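Methyl-accepting chemotaxis protein (Campylobacter jejuni, PDB 6W3P) probably senses extracellular chemical signals for chemotaxis through a PDC (Cache-type) sensor domain, which here holds a bound beta-methylnorleucine. Local coordinates at residues N80-L85 with G158-S163; E118-N123 with A146-G151; G88-S93 with D106-K111; F126-Y131 with V140-K145. All coordinates share one frame; numbering follows the deposited sequence. Where two conformers were deposited one is given.

How the contacts relate
All four contacts belong to one PDC sensor domain and reach its six-stranded antiparallel sheet. Contacts 1, 3 and 4 also touch the bound beta-methylnorleucine. Contact 1 lies in the middle of the sheet, and contact 4 continues it toward the edge strand 126-132; their centres are about 8 Å apart. D160 of contact 1 meets T142 of contact 4 in a hydrogen bond, D160 OD1 to T142 OG1 at 2.6 Å. Contact 3, with its centre about 11 Å from that of contact 1, holds the aliphatic end of the ligand. Contact 2 shares strand 139-149 with contact 4 but stands apart from the pocket: the side chain of A119 is about 12 Å from the ligand.

Contact 1. Residues N80-L85 with G158-S163; sequences NVYLGL and GVDIPS. With SKJ (beta-methylnorleucine), chain C.
Y82 lays its ring against the backbone of G158, on the sheet face that carries the ligand. This is the tight part of the contact. The two residues form an antiparallel hydrogen-bonded pair, Y82 N to G158 O and G158 N to Y82 O, the latter at 2.8 Å. G158 CA sits 3.9 Å from the centroid of the Y82 ring, a CH-pi contact over one face. The opposite face takes CG1 of beta-methylnorleucine. Chi1 of Y82 (46°) sets CG between the backbone N and the carbonyl carbon, and the ring reaches across the neighbouring strand to D160. Y82 OH donates to D160 OD1 at 2.7 Å, on the syn side of the carboxylate. T142 OG1 is hydrogen-bonded to the same oxygen. D160 OD2 accepts two bonds, one from the ligand N at 2.7 Å and one from N80 ND2 at 2.8 Å. The N80 amide comes from the anti side, its plane nearly perpendicular to the carboxylate (83°). N80 ND2 is also bonded to D133, which itself meets the ligand. Four bonds to D160, the ligand's among them, would favour a charged carboxylate.

The face bearing V81 and V159 is looser: V81 CG1 and V159 CG2 are 4.4 Å apart. Helices 4-49 and 58-76 fill in there, with L43 and L69 on V81. Strand 80-84 runs between strands 90-94 and 152-162, antiparallel to both.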
loop_
_atom_site.group_PDB
_atom_site.type_symbol
_atom_site.label_atom_id
_atom_site.label_comp_id
_atom_site.label_asym_id
_atom_site.label_seq_id
_atom_site.Cartn_x
_atom_site.Cartn_y
_atom_site.Cartn_z
ATOM N N ASN A 80 -3.767 -10.522 9.456
ATOM C CA ASN A 80 -2.840 -11.109 10.436
ATOM C C ASN A 80 -2.233 -9.951 11.196
ATOM O O ASN A 80 -1.851 -8.954 10.580
ATOM C CB ASN A 80 -1.668 -11.864 9.768
ATOM C CG ASN A 80 -2.085 -13.047 8.946
ATOM O OD1 ASN A 80 -2.674 -14.011 9.454
ATOM N ND2 ASN A 80 -1.660 -13.031 7.680
ATOM N N VAL A 81 -1.970 -10.181 12.458
ATOM C CA VAL A 81 -1.229 -9.221 13.309
ATOM C C VAL A 81 -0.339 -10.106 14.201
ATOM O O VAL A 81 -0.839 -11.071 14.823
ATOM C CB VAL A 81 -2.171 -8.354 14.164
ATOM C CG1 VAL A 81 -1.404 -7.461 15.088
ATOM C CG2 VAL A 81 -3.089 -7.520 13.299
ATOM N N TYR A 82 0.948 -9.794 14.237
ATOM C CA TYR A 82 1.900 -10.746 14.795
ATOM C C TYR A 82 3.135 -10.090 15.366
ATOM O O TYR A 82 3.470 -8.963 15.014
ATOM C CB TYR A 82 2.278 -11.842 13.775
ATOM C CG TYR A 82 2.586 -11.322 12.422
ATOM C CD1 TYR A 82 1.571 -11.131 11.478
ATOM C CD2 TYR A 82 3.906 -11.001 12.050
ATOM C CE1 TYR A 82 1.868 -10.630 10.212
ATOM C CE2 TYR A 82 4.203 -10.516 10.790
ATOM C CZ TYR A 82 3.179 -10.329 9.873
ATOM O OH TYR A 82 3.502 -9.875 8.631
ATOM N N LEU A 83 3.841 -10.853 16.209
ATOM C CA LEU A 83 5.095 -10.386 16.770
ATOM C C LEU A 83 6.121 -11.530 16.563
ATOM O O LEU A 83 5.993 -12.620 17.135
ATOM C CB LEU A 83 4.937 -10.081 18.255
ATOM C CG LEU A 83 6.182 -9.592 18.949
ATOM C CD1 LEU A 83 6.643 -8.246 18.426
ATOM C CD2 LEU A 83 5.942 -9.546 20.459
ATOM N N GLY A 84 7.174 -11.212 15.804
ATOM C CA GLY A 84 8.247 -12.175 15.541
ATOM C C GLY A 84 9.411 -11.969 16.489
ATOM O O GLY A 84 9.839 -10.834 16.703
ATOM N N LEU A 85 9.945 -13.077 17.013
ATOM C CA LEU A 85 11.033 -13.053 18.008
ATOM C C LEU A 85 12.348 -13.529 17.416
ATOM O O LEU A 85 12.362 -14.294 16.442
ATOM C CB LEU A 85 10.673 -13.889 19.249
ATOM C CG LEU A 85 9.274 -13.642 19.812
ATOM C CD1 LEU A 85 9.030 -14.599 20.975
ATOM C CD2 LEU A 85 9.141 -12.201 20.285
ATOM N N GLY A 158 4.274 -7.155 12.986
ATOM C CA GLY A 158 3.784 -7.095 11.603
ATOM C C GLY A 158 2.279 -7.048 11.580
ATOM O O GLY A 158 1.575 -7.657 12.411
ATOM N N VAL A 159 1.789 -6.320 10.581
ATOM C CA VAL A 159 0.361 -6.156 10.348
ATOM C C VAL A 159 0.104 -6.342 8.851
ATOM O O VAL A 159 0.729 -5.650 8.028
ATOM C CB VAL A 159 -0.103 -4.743 10.761
ATOM C CG1 VAL A 159 -1.545 -4.519 10.364
ATOM C CG2 VAL A 159 0.136 -4.474 12.231
ATOM N N ASP A 160 -0.723 -7.331 8.515
ATOM C CA ASP A 160 -1.005 -7.635 7.116
ATOM C C ASP A 160 -2.412 -7.146 6.754
ATOM O O ASP A 160 -3.412 -7.541 7.372
ATOM C CB ASP A 160 -0.998 -9.152 6.877
ATOM C CG ASP A 160 0.341 -9.815 7.067
ATOM O OD1 ASP A 160 1.357 -9.115 7.174
ATOM O OD2 ASP A 160 0.324 -11.083 7.104
ATOM N N ILE A 161 -2.477 -6.293 5.752
ATOM C CA ILE A 161 -3.727 -5.746 5.263
ATOM C C ILE A 161 -3.891 -6.251 3.813
ATOM O O ILE A 161 -2.946 -6.189 3.021
ATOM C CB ILE A 161 -3.707 -4.204 5.249
ATOM C CG1 ILE A 161 -3.350 -3.623 6.639
ATOM C CG2 ILE A 161 -5.013 -3.622 4.696
ATOM C CD1 ILE A 161 -4.307 -4.016 7.725
ATOM N N PRO A 162 -5.089 -6.765 3.440
ATOM C CA PRO A 162 -5.276 -7.251 2.060
ATOM C C PRO A 162 -4.995 -6.150 1.054
ATOM O O PRO A 162 -5.490 -5.023 1.200
ATOM C CB PRO A 162 -6.744 -7.635 2.025
ATOM C CG PRO A 162 -7.148 -7.873 3.418
ATOM C CD PRO A 162 -6.290 -6.970 4.257
ATOM N N SER A 163 -4.162 -6.415 0.070
ATOM C CA SER A 163 -3.938 -5.435 -0.990
ATOM C C SER A 163 -5.201 -5.112 -1.764
ATOM O O SER A 163 -5.350 -3.964 -2.198
ATOM C CB SER A 163 -2.852 -5.866 -1.935
ATOM O OG SER A 163 -3.218 -7.085 -2.450
HETATM N N SKJ C . 2.422 -12.448 6.031
HETATM C CA SKJ C . 3.536 -12.878 6.876
HETATM C C SKJ C . 4.413 -13.752 5.992
HETATM O O SKJ C . 3.956 -14.287 4.958
HETATM C CB SKJ C . 3.074 -13.562 8.179
HETATM C CG1 SKJ C . 4.167 -13.717 9.260
HETATM C CG2 SKJ C . 2.384 -14.879 7.887
HETATM O OXT SKJ C . 5.594 -13.964 6.360
HETATM C CAA SKJ C . 0.805 -16.658 8.701
HETATM C CAB SKJ C . 1.512 -15.341 9.064
#

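Contact 2. Residues E118-N123 with A146-G151; sequences EALKTN and AIYKDG
Y148 OH lies 2.7 Å from a water that donates to T122 O at 2.8 Å, and L120 CD2 approaches the same hydroxyl. The contact joins the end of helix 114-119 and the turn after it to strand 139-149, in the antiparallel sheet of the PDC sensor domain. Water does the polar work. The water at Y148 sits at the ring edge, in the ring plane. A second water stands between A119 O and A146 N. It accepts from A146 N at 3.0 Å and lies within bonding distance of A119 O, at 2.8 Å. The two waters link the carbonyls of A119 and T122 to A146 N and Y148 OH, with no direct hydrogen bond between the segments.

The apolar part is small. A146 CB points at the turn and rests 3.5 Å from A119 O. A119 and L120 also touch V156 of strand 152-162, so the helix end covers two neighbouring strands. At the outer end N123 is exposed, and N123 OD1 comes no nearer than 4.5 Å to Y148 CE1. L120 carries CG anti to its carbonyl carbon (chi1 -69°). One branch of its fork then reaches the strand, with L120 CD2 3.9 Å from A146 CB.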
loop_
_atom_site.group_PDB
_atom_site.type_symbol
_atom_site.label_atom_id
_atom_site.label_comp_id
_atom_site.label_asym_id
_atom_site.label_seq_id
_atom_site.Cartn_x
_atom_site.Cartn_y
_atom_site.Cartn_z
ATOM N N GLU A 118 13.914 -6.288 7.201
ATOM C CA GLU A 118 13.969 -4.871 6.918
ATOM C C GLU A 118 13.552 -4.022 8.097
ATOM O O GLU A 118 14.096 -2.939 8.267
ATOM C CB GLU A 118 13.134 -4.514 5.691
ATOM C CG GLU A 118 13.673 -5.082 4.392
ATOM C CD GLU A 118 15.070 -4.603 4.097
ATOM O OE1 GLU A 118 15.326 -3.400 4.253
ATOM O OE2 GLU A 118 15.918 -5.443 3.759
ATOM N N ALA A 119 12.662 -4.530 8.959
ATOM C CA ALA A 119 12.309 -3.785 10.181
ATOM C C ALA A 119 13.517 -3.581 11.117
ATOM O O ALA A 119 13.608 -2.594 11.836
ATOM C CB ALA A 119 11.175 -4.492 10.916
ATOM N N LEU A 120 14.452 -4.524 11.098
ATOM C CA LEU A 120 15.644 -4.437 11.930
ATOM C C LEU A 120 16.700 -3.493 11.349
ATOM O O LEU A 120 17.677 -3.197 12.033
ATOM C CB LEU A 120 16.235 -5.828 12.149
ATOM C CG LEU A 120 15.349 -6.717 13.027
ATOM C CD1 LEU A 120 15.974 -8.089 13.147
ATOM C CD2 LEU A 120 15.038 -6.104 14.379
ATOM N N LYS A 121 16.523 -3.065 10.088
ATOM C CA LYS A 121 17.476 -2.179 9.397
ATOM C C LYS A 121 17.032 -0.712 9.299
ATOM O O LYS A 121 17.761 0.128 8.755
ATOM C CB LYS A 121 17.731 -2.697 7.982
ATOM C CG LYS A 121 18.405 -4.052 7.943
ATOM C CD LYS A 121 19.222 -4.220 6.686
ATOM C CE LYS A 121 18.375 -4.494 5.468
ATOM N NZ LYS A 121 18.986 -5.556 4.616
ATOM N N THR A 122 15.841 -0.399 9.807
ATOM C CA THR A 122 15.331 0.973 9.851
ATOM C C THR A 122 14.606 1.163 11.203
ATOM O O THR A 122 14.141 0.205 11.815
ATOM C CB THR A 122 14.323 1.247 8.710
ATOM O OG1 THR A 122 13.774 2.560 8.866
ATOM C CG2 THR A 122 13.136 0.244 8.757
ATOM N N ASN A 123 14.588 2.384 11.696
ATOM C CA ASN A 123 13.838 2.746 12.900
ATOM C C ASN A 123 12.410 3.234 12.590
ATOM O O ASN A 123 11.649 3.546 13.492
ATOM C CB ASN A 123 14.607 3.820 13.701
ATOM C CG ASN A 123 15.854 3.272 14.344
ATOM O OD1 ASN A 123 15.808 2.158 14.856
ATOM N ND2 ASN A 123 16.991 3.851 13.993
ATOM N N ALA A 146 10.147 -2.820 14.261
ATOM C CA ALA A 146 10.917 -3.377 15.368
ATOM C C ALA A 146 10.555 -2.653 16.641
ATOM O O ALA A 146 10.597 -1.409 16.715
ATOM C CB ALA A 146 12.396 -3.275 15.087
ATOM N N ILE A 147 10.074 -3.417 17.617
ATOM C CA ILE A 147 9.688 -2.846 18.887
ATOM C C ILE A 147 10.812 -2.917 19.893
ATOM O O ILE A 147 11.389 -3.992 20.100
ATOM C CB ILE A 147 8.486 -3.585 19.467
ATOM C CG1 ILE A 147 7.264 -3.458 18.563
ATOM C CG2 ILE A 147 8.168 -3.081 20.863
ATOM C CD1 ILE A 147 6.084 -4.253 19.076
ATOM N N TYR A 148 11.153 -1.750 20.447
ATOM C CA TYR A 148 12.213 -1.624 21.459
ATOM C C TYR A 148 11.601 -1.091 22.726
ATOM O O TYR A 148 10.765 -0.174 22.700
ATOM C CB TYR A 148 13.289 -0.659 20.975
ATOM C CG TYR A 148 14.024 -1.077 19.749
ATOM C CD1 TYR A 148 13.504 -0.820 18.507
ATOM C CD2 TYR A 148 15.186 -1.860 19.813
ATOM C CE1 TYR A 148 14.161 -1.166 17.364
ATOM C CE2 TYR A 148 15.858 -2.245 18.648
ATOM C CZ TYR A 148 15.298 -1.947 17.431
ATOM O OH TYR A 148 15.911 -2.324 16.258
ATOM N N LYS A 149 11.973 -1.649 23.862
ATOM C CA LYS A 149 11.578 -1.074 25.131
ATOM C C LYS A 149 12.832 -0.601 25.794
ATOM O O LYS A 149 13.744 -1.397 26.090
ATOM C CB LYS A 149 10.898 -2.103 26.034
ATOM C CG LYS A 149 10.396 -1.546 27.362
ATOM C CD LYS A 149 9.627 -2.604 28.170
ATOM C CE LYS A 149 9.145 -2.088 29.501
ATOM N NZ LYS A 149 8.138 -1.011 29.362
ATOM N N ASP A 150 12.907 0.714 25.967
ATOM C CA ASP A 150 14.107 1.338 26.463
ATOM C C ASP A 150 15.372 0.772 25.818
ATOM O O ASP A 150 16.367 0.494 26.492
ATOM C CB ASP A 150 14.143 1.175 27.960
ATOM C CG ASP A 150 12.925 1.788 28.626
ATOM O OD1 ASP A 150 12.287 2.692 28.010
ATOM O OD2 ASP A 150 12.558 1.303 29.711
ATOM N N GLY A 151 15.374 0.766 24.497
ATOM C CA GLY A 151 16.573 0.436 23.743
ATOM C C GLY A 151 16.778 -1.040 23.476
ATOM O O GLY A 151 17.682 -1.418 22.754
HETATM O O HOH W 1 11.427 -0.893 12.412
HETATM O O HOH W 2 15.248 -1.206 13.929
#

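Contact 3. Residues G88-S93 with D106-K111; sequences GKVLLS and DDLDIK. With SKJ (beta-methylnorleucine), chain C.
I110 lays its long branch over the backbone of G88 and K89, with I110 CD1 3.7 Å from G88 O. The contact closes the loop 106-111 over the turn and second strand of the hairpin 80-94, in the PDC sensor domain. Chi1 of I110 is 69°, which lodges CG1 between the backbone N and the carbonyl carbon. Its extended chi2 carries CD1 on to K89 O as well. V90 packs by its CB on L108 CD1, at 4.3 Å. I110 also touches W115 and Y116 of helix 114-119.

G88 O is the polar centre. Two waters donate to it, one at 2.9 Å from G88 O and the other at 2.6 Å. The first accepts from L108 N and the second from I110 N. No hydrogen bond joins the two segments directly; these waters bridge them. G88 has a positive phi (92°), a conformation that suits glycine.

At the outer side the contact is slight: K89 CG passes D106 CB at 4.3 Å. K89 NZ turns instead to E58 in a salt bridge. The inner side faces the ligand. L108 O accepts from K113 NZ, which also bonds the ligand, so the loop probably steadies that lysine. L92 and L108 line the ligand's aliphatic tail: L108 CD1 is 3.9 Å from its CAB, and L92 CD2 is 3.8 Å from its CAA.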
loop_
_atom_site.group_PDB
_atom_site.type_symbol
_atom_site.label_atom_id
_atom_site.label_comp_id
_atom_site.label_asym_id
_atom_site.label_seq_id
_atom_site.Cartn_x
_atom_site.Cartn_y
_atom_site.Cartn_z
ATOM N N GLY A 88 13.048 -17.052 16.269
ATOM C CA GLY A 88 12.349 -17.504 15.087
ATOM C C GLY A 88 10.874 -17.770 15.246
ATOM O O GLY A 88 10.168 -17.966 14.265
ATOM N N LYS A 89 10.373 -17.727 16.467
ATOM C CA LYS A 89 8.939 -17.946 16.699
ATOM C C LYS A 89 8.167 -16.664 16.456
ATOM O O LYS A 89 8.708 -15.564 16.621
ATOM C CB LYS A 89 8.731 -18.408 18.114
ATOM C CG LYS A 89 9.437 -19.744 18.386
ATOM C CD LYS A 89 8.736 -20.448 19.518
ATOM C CE LYS A 89 9.505 -21.639 20.025
ATOM N NZ LYS A 89 9.295 -21.803 21.470
ATOM N N VAL A 90 6.894 -16.831 16.111
ATOM C CA VAL A 90 5.970 -15.748 15.894
ATOM C C VAL A 90 4.762 -15.973 16.788
ATOM O O VAL A 90 4.185 -17.071 16.836
ATOM C CB VAL A 90 5.532 -15.661 14.418
ATOM C CG1 VAL A 90 4.445 -14.613 14.231
ATOM C CG2 VAL A 90 6.724 -15.363 13.525
ATOM N N LEU A 91 4.324 -14.892 17.427
ATOM C CA LEU A 91 3.014 -14.882 18.058
ATOM C C LEU A 91 2.034 -14.326 17.035
ATOM O O LEU A 91 2.161 -13.179 16.607
ATOM C CB LEU A 91 3.003 -14.054 19.331
ATOM C CG LEU A 91 1.644 -14.023 20.065
ATOM C CD1 LEU A 91 1.213 -15.370 20.656
ATOM C CD2 LEU A 91 1.665 -12.996 21.159
ATOM N N LEU A 92 1.086 -15.175 16.631
ATOM C CA LEU A 92 0.221 -14.875 15.464
ATOM C C LEU A 92 -1.242 -14.783 15.844
ATOM O O LEU A 92 -1.842 -15.739 16.338
ATOM C CB LEU A 92 0.395 -15.950 14.399
ATOM C CG LEU A 92 -0.505 -15.854 13.162
ATOM C CD1 LEU A 92 -0.301 -14.582 12.370
ATOM C CD2 LEU A 92 -0.288 -17.074 12.286
ATOM N N SER A 93 -1.848 -13.622 15.557
ATOM C CA SER A 93 -3.301 -13.462 15.591
ATOM C C SER A 93 -3.814 -13.398 14.169
ATOM O O SER A 93 -3.434 -12.537 13.397
ATOM C CB SER A 93 -3.655 -12.150 16.297
ATOM O OG SER A 93 -5.061 -12.021 16.456
ATOM N N ASP A 106 6.339 -21.797 15.062
ATOM C CA ASP A 106 7.775 -21.937 14.796
ATOM C C ASP A 106 8.136 -22.268 13.333
ATOM O O ASP A 106 9.313 -22.445 13.017
ATOM C CB ASP A 106 8.407 -22.988 15.734
ATOM C CG ASP A 106 7.923 -24.407 15.469
ATOM O OD1 ASP A 106 7.290 -24.676 14.422
ATOM O OD2 ASP A 106 8.288 -25.295 16.267
ATOM N N ASP A 107 7.177 -22.134 12.417
ATOM C CA ASP A 107 7.370 -22.625 11.060
ATOM C C ASP A 107 7.362 -21.548 9.960
ATOM O O ASP A 107 7.189 -21.880 8.779
ATOM C CB ASP A 107 6.333 -23.715 10.736
ATOM C CG ASP A 107 4.896 -23.234 10.933
ATOM O OD1 ASP A 107 4.645 -22.373 11.801
ATOM O OD2 ASP A 107 4.006 -23.659 10.167
ATOM N N LEU A 108 7.533 -20.285 10.321
ATOM C CA LEU A 108 7.272 -19.205 9.381
ATOM C C LEU A 108 8.530 -18.557 8.840
ATOM O O LEU A 108 8.468 -17.608 8.039
ATOM C CB LEU A 108 6.315 -18.171 9.990
ATOM C CG LEU A 108 4.920 -18.743 10.304
ATOM C CD1 LEU A 108 4.050 -17.695 10.965
ATOM C CD2 LEU A 108 4.224 -19.302 9.077
ATOM N N ASP A 109 9.662 -19.196 9.127
ATOM C CA ASP A 109 10.920 -18.835 8.498
ATOM C C ASP A 109 11.106 -17.333 8.483
ATOM O O ASP A 109 11.537 -16.754 7.485
ATOM C CB ASP A 109 10.968 -19.392 7.075
ATOM C CG ASP A 109 10.852 -20.908 7.037
ATOM O OD1 ASP A 109 11.534 -21.595 7.841
ATOM O OD2 ASP A 109 10.110 -21.425 6.168
ATOM N N ILE A 110 10.975 -16.724 9.655
ATOM C CA ILE A 110 10.850 -15.272 9.688
ATOM C C ILE A 110 12.134 -14.550 9.335
ATOM O O ILE A 110 12.089 -13.480 8.742
ATOM C CB ILE A 110 10.209 -14.725 10.961
ATOM C CG1 ILE A 110 11.091 -14.892 12.180
ATOM C CG2 ILE A 110 8.861 -15.358 11.157
ATOM C CD1 ILE A 110 10.481 -14.380 13.471
ATOM N N LYS A 111 13.279 -15.142 9.648
ATOM C CA LYS A 111 14.517 -14.454 9.352
ATOM C C LYS A 111 14.859 -14.396 7.860
ATOM O O LYS A 111 15.824 -13.740 7.470
ATOM C CB LYS A 111 15.651 -14.985 10.199
ATOM C CG LYS A 111 15.460 -14.628 11.658
ATOM C CD LYS A 111 16.614 -15.083 12.522
ATOM C CE LYS A 111 16.462 -14.537 13.931
ATOM N NZ LYS A 111 17.564 -14.985 14.822
HETATM N N SKJ C . 2.422 -12.448 6.031
HETATM C CA SKJ C . 3.536 -12.878 6.876
HETATM C C SKJ C . 4.413 -13.752 5.992
HETATM O O SKJ C . 3.956 -14.287 4.958
HETATM C CB SKJ C . 3.074 -13.562 8.179
HETATM C CG1 SKJ C . 4.167 -13.717 9.260
HETATM C CG2 SKJ C . 2.384 -14.879 7.887
HETATM O OXT SKJ C . 5.594 -13.964 6.360
HETATM C CAA SKJ C . 0.805 -16.658 8.701
HETATM C CAB SKJ C . 1.512 -15.341 9.064
HETATM O O HOH W 3 7.830 -19.010 12.935
HETATM O O HOH W 4 11.133 -18.634 11.892
#

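Contact 4. Residues F126-Y131 with V140-K145; sequences FVTPAY and VITYSK. With SKJ (beta-methylnorleucine), chain C.
Y131 and T142 meet through their hydroxyls, with Y131 OH donating to T142 OG1 at 2.7 Å. Backbone bonds pair the two arms of this beta hairpin at both ends, F126 with S144 and Y131 with V140. Between them the register shifts by one residue. There T128 N bonds T142 O, and T128 OG1 stands in for a carbonyl, accepting from T142 N at 3.0 Å. The same hydroxyl donates to P129 O. A water bridges F126 O and S144 OG, and S144 OG is also hydrogen-bonded to W115 O.

Apolar contacts lie on both faces. V140 CG2 lies over one face of the Y131 ring, a CH-pi contact 4.0 Å from its centroid. On the other side of the sheet, V127 CG1 packs on I141 CG2 at 3.7 Å and alongside the Y143 ring.

Y131 OH also accepts from the ligand N at 2.8 Å. T142 OG1 bonds D160, which also takes the ligand N. This closed ring probably makes Y131 OH a better acceptor.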
loop_
_atom_site.group_PDB
_atom_site.type_symbol
_atom_site.label_atom_id
_atom_site.label_comp_id
_atom_site.label_asym_id
_atom_site.label_seq_id
_atom_site.Cartn_x
_atom_site.Cartn_y
_atom_site.Cartn_z
ATOM N N PHE A 126 8.303 -0.327 8.210
ATOM C CA PHE A 126 8.645 -0.804 6.856
ATOM C C PHE A 126 7.333 -1.228 6.193
ATOM O O PHE A 126 6.519 -1.921 6.838
ATOM C CB PHE A 126 9.601 -1.996 6.933
ATOM C CG PHE A 126 10.059 -2.478 5.603
ATOM C CD1 PHE A 126 10.952 -1.705 4.856
ATOM C CD2 PHE A 126 9.493 -3.592 5.015
ATOM C CE1 PHE A 126 11.342 -2.086 3.599
ATOM C CE2 PHE A 126 9.944 -4.016 3.773
ATOM C CZ PHE A 126 10.800 -3.228 3.047
ATOM N N VAL A 127 7.154 -0.878 4.911
ATOM C CA VAL A 127 5.974 -1.244 4.164
ATOM C C VAL A 127 6.433 -2.119 2.987
ATOM O O VAL A 127 7.214 -1.672 2.148
ATOM C CB VAL A 127 5.209 -0.028 3.612
ATOM C CG1 VAL A 127 3.928 -0.488 2.924
ATOM C CG2 VAL A 127 4.969 1.025 4.688
ATOM N N THR A 128 5.958 -3.368 2.939
ATOM C CA THR A 128 6.332 -4.271 1.870
ATOM C C THR A 128 5.562 -3.933 0.591
ATOM O O THR A 128 4.433 -3.477 0.666
ATOM C CB THR A 128 6.037 -5.753 2.203
ATOM O OG1 THR A 128 4.626 -6.002 2.237
ATOM C CG2 THR A 128 6.694 -6.211 3.508
ATOM N N PRO A 129 6.107 -4.294 -0.581
ATOM C CA PRO A 129 5.262 -4.465 -1.779
ATOM C C PRO A 129 4.220 -5.518 -1.483
ATOM O O PRO A 129 4.401 -6.336 -0.584
ATOM C CB PRO A 129 6.246 -4.947 -2.858
ATOM C CG PRO A 129 7.588 -4.579 -2.341
ATOM C CD PRO A 129 7.498 -4.679 -0.851
ATOM N N ALA A 130 3.146 -5.557 -2.251
ATOM C CA ALA A 130 2.180 -6.611 -2.100
ATOM C C ALA A 130 2.835 -7.955 -2.386
ATOM O O ALA A 130 3.614 -8.095 -3.332
ATOM C CB ALA A 130 1.010 -6.390 -3.038
ATOM N N TYR A 131 2.400 -8.960 -1.655
ATOM C CA TYR A 131 2.902 -10.342 -1.870
ATOM C C TYR A 131 1.874 -11.360 -1.358
ATOM O O TYR A 131 0.996 -11.015 -0.559
ATOM C CB TYR A 131 4.276 -10.572 -1.195
ATOM C CG TYR A 131 4.207 -10.538 0.315
ATOM C CD1 TYR A 131 4.185 -9.339 1.012
ATOM C CD2 TYR A 131 4.083 -11.704 1.046
ATOM C CE1 TYR A 131 4.094 -9.309 2.392
ATOM C CE2 TYR A 131 3.968 -11.704 2.423
ATOM C CZ TYR A 131 3.944 -10.504 3.097
ATOM O OH TYR A 131 3.809 -10.529 4.468
ATOM N N VAL A 140 -1.219 -9.503 0.325
ATOM C CA VAL A 140 -1.209 -8.557 1.443
ATOM C C VAL A 140 -0.143 -7.507 1.265
ATOM O O VAL A 140 0.853 -7.726 0.596
ATOM C CB VAL A 140 -1.006 -9.262 2.799
ATOM C CG1 VAL A 140 -2.147 -10.227 3.089
ATOM C CG2 VAL A 140 0.360 -9.946 2.899
ATOM N N ILE A 141 -0.339 -6.379 1.949
ATOM C CA ILE A 141 0.702 -5.405 2.208
ATOM C C ILE A 141 0.980 -5.483 3.702
ATOM O O ILE A 141 0.027 -5.517 4.511
ATOM C CB ILE A 141 0.258 -3.965 1.826
ATOM C CG1 ILE A 141 -0.027 -3.896 0.321
ATOM C CG2 ILE A 141 1.282 -2.930 2.274
ATOM C CD1 ILE A 141 -0.870 -2.704 -0.087
ATOM N N THR A 142 2.267 -5.641 4.023
ATOM C CA THR A 142 2.676 -5.773 5.427
ATOM C C THR A 142 3.355 -4.486 5.884
ATOM O O THR A 142 4.185 -3.923 5.198
ATOM C CB THR A 142 3.618 -6.971 5.599
ATOM O OG1 THR A 142 2.905 -8.146 5.265
ATOM C CG2 THR A 142 4.193 -7.050 7.016
ATOM N N TYR A 143 2.963 -4.056 7.079
ATOM C CA TYR A 143 3.580 -2.950 7.806
ATOM C C TYR A 143 4.303 -3.611 8.975
ATOM O O TYR A 143 3.661 -4.298 9.787
ATOM C CB TYR A 143 2.478 -2.009 8.322
ATOM C CG TYR A 143 1.594 -1.440 7.225
ATOM C CD1 TYR A 143 0.587 -2.215 6.680
ATOM C CD2 TYR A 143 1.898 -0.236 6.607
ATOM C CE1 TYR A 143 -0.174 -1.747 5.623
ATOM C CE2 TYR A 143 1.191 0.204 5.480
ATOM C CZ TYR A 143 0.134 -0.558 5.018
ATOM O OH TYR A 143 -0.643 -0.127 3.947
ATOM N N SER A 144 5.603 -3.395 9.074
ATOM C CA SER A 144 6.354 -3.993 10.153
ATOM C C SER A 144 7.139 -2.959 10.916
ATOM O O SER A 144 7.500 -1.893 10.383
ATOM C CB SER A 144 7.236 -5.142 9.657
ATOM O OG SER A 144 8.185 -4.683 8.752
ATOM N N LYS A 145 7.436 -3.276 12.175
ATOM C CA LYS A 145 8.121 -2.320 13.036
ATOM C C LYS A 145 8.849 -3.077 14.146
ATOM O O LYS A 145 8.245 -3.844 14.874
ATOM C CB LYS A 145 7.117 -1.350 13.662
ATOM C CG LYS A 145 7.687 -0.223 14.511
ATOM C CD LYS A 145 8.534 0.691 13.670
ATOM C CE LYS A 145 8.749 2.053 14.284
ATOM N NZ LYS A 145 9.549 2.047 15.537
HETATM N N SKJ C . 2.422 -12.448 6.031
HETATM C CA SKJ C . 3.536 -12.878 6.876
HETATM C C SKJ C . 4.413 -13.752 5.992
HETATM O O SKJ C . 3.956 -14.287 4.958
HETATM C CB SKJ C . 3.074 -13.562 8.179
HETATM C CG1 SKJ C . 4.167 -13.717 9.260
HETATM C CG2 SKJ C . 2.384 -14.879 7.887
HETATM O OXT SKJ C . 5.594 -13.964 6.360
HETATM C CAA SKJ C . 0.805 -16.658 8.701
HETATM C CAB SKJ C . 1.512 -15.341 9.064
HETATM O O HOH W 5 6.858 -4.852 6.432
#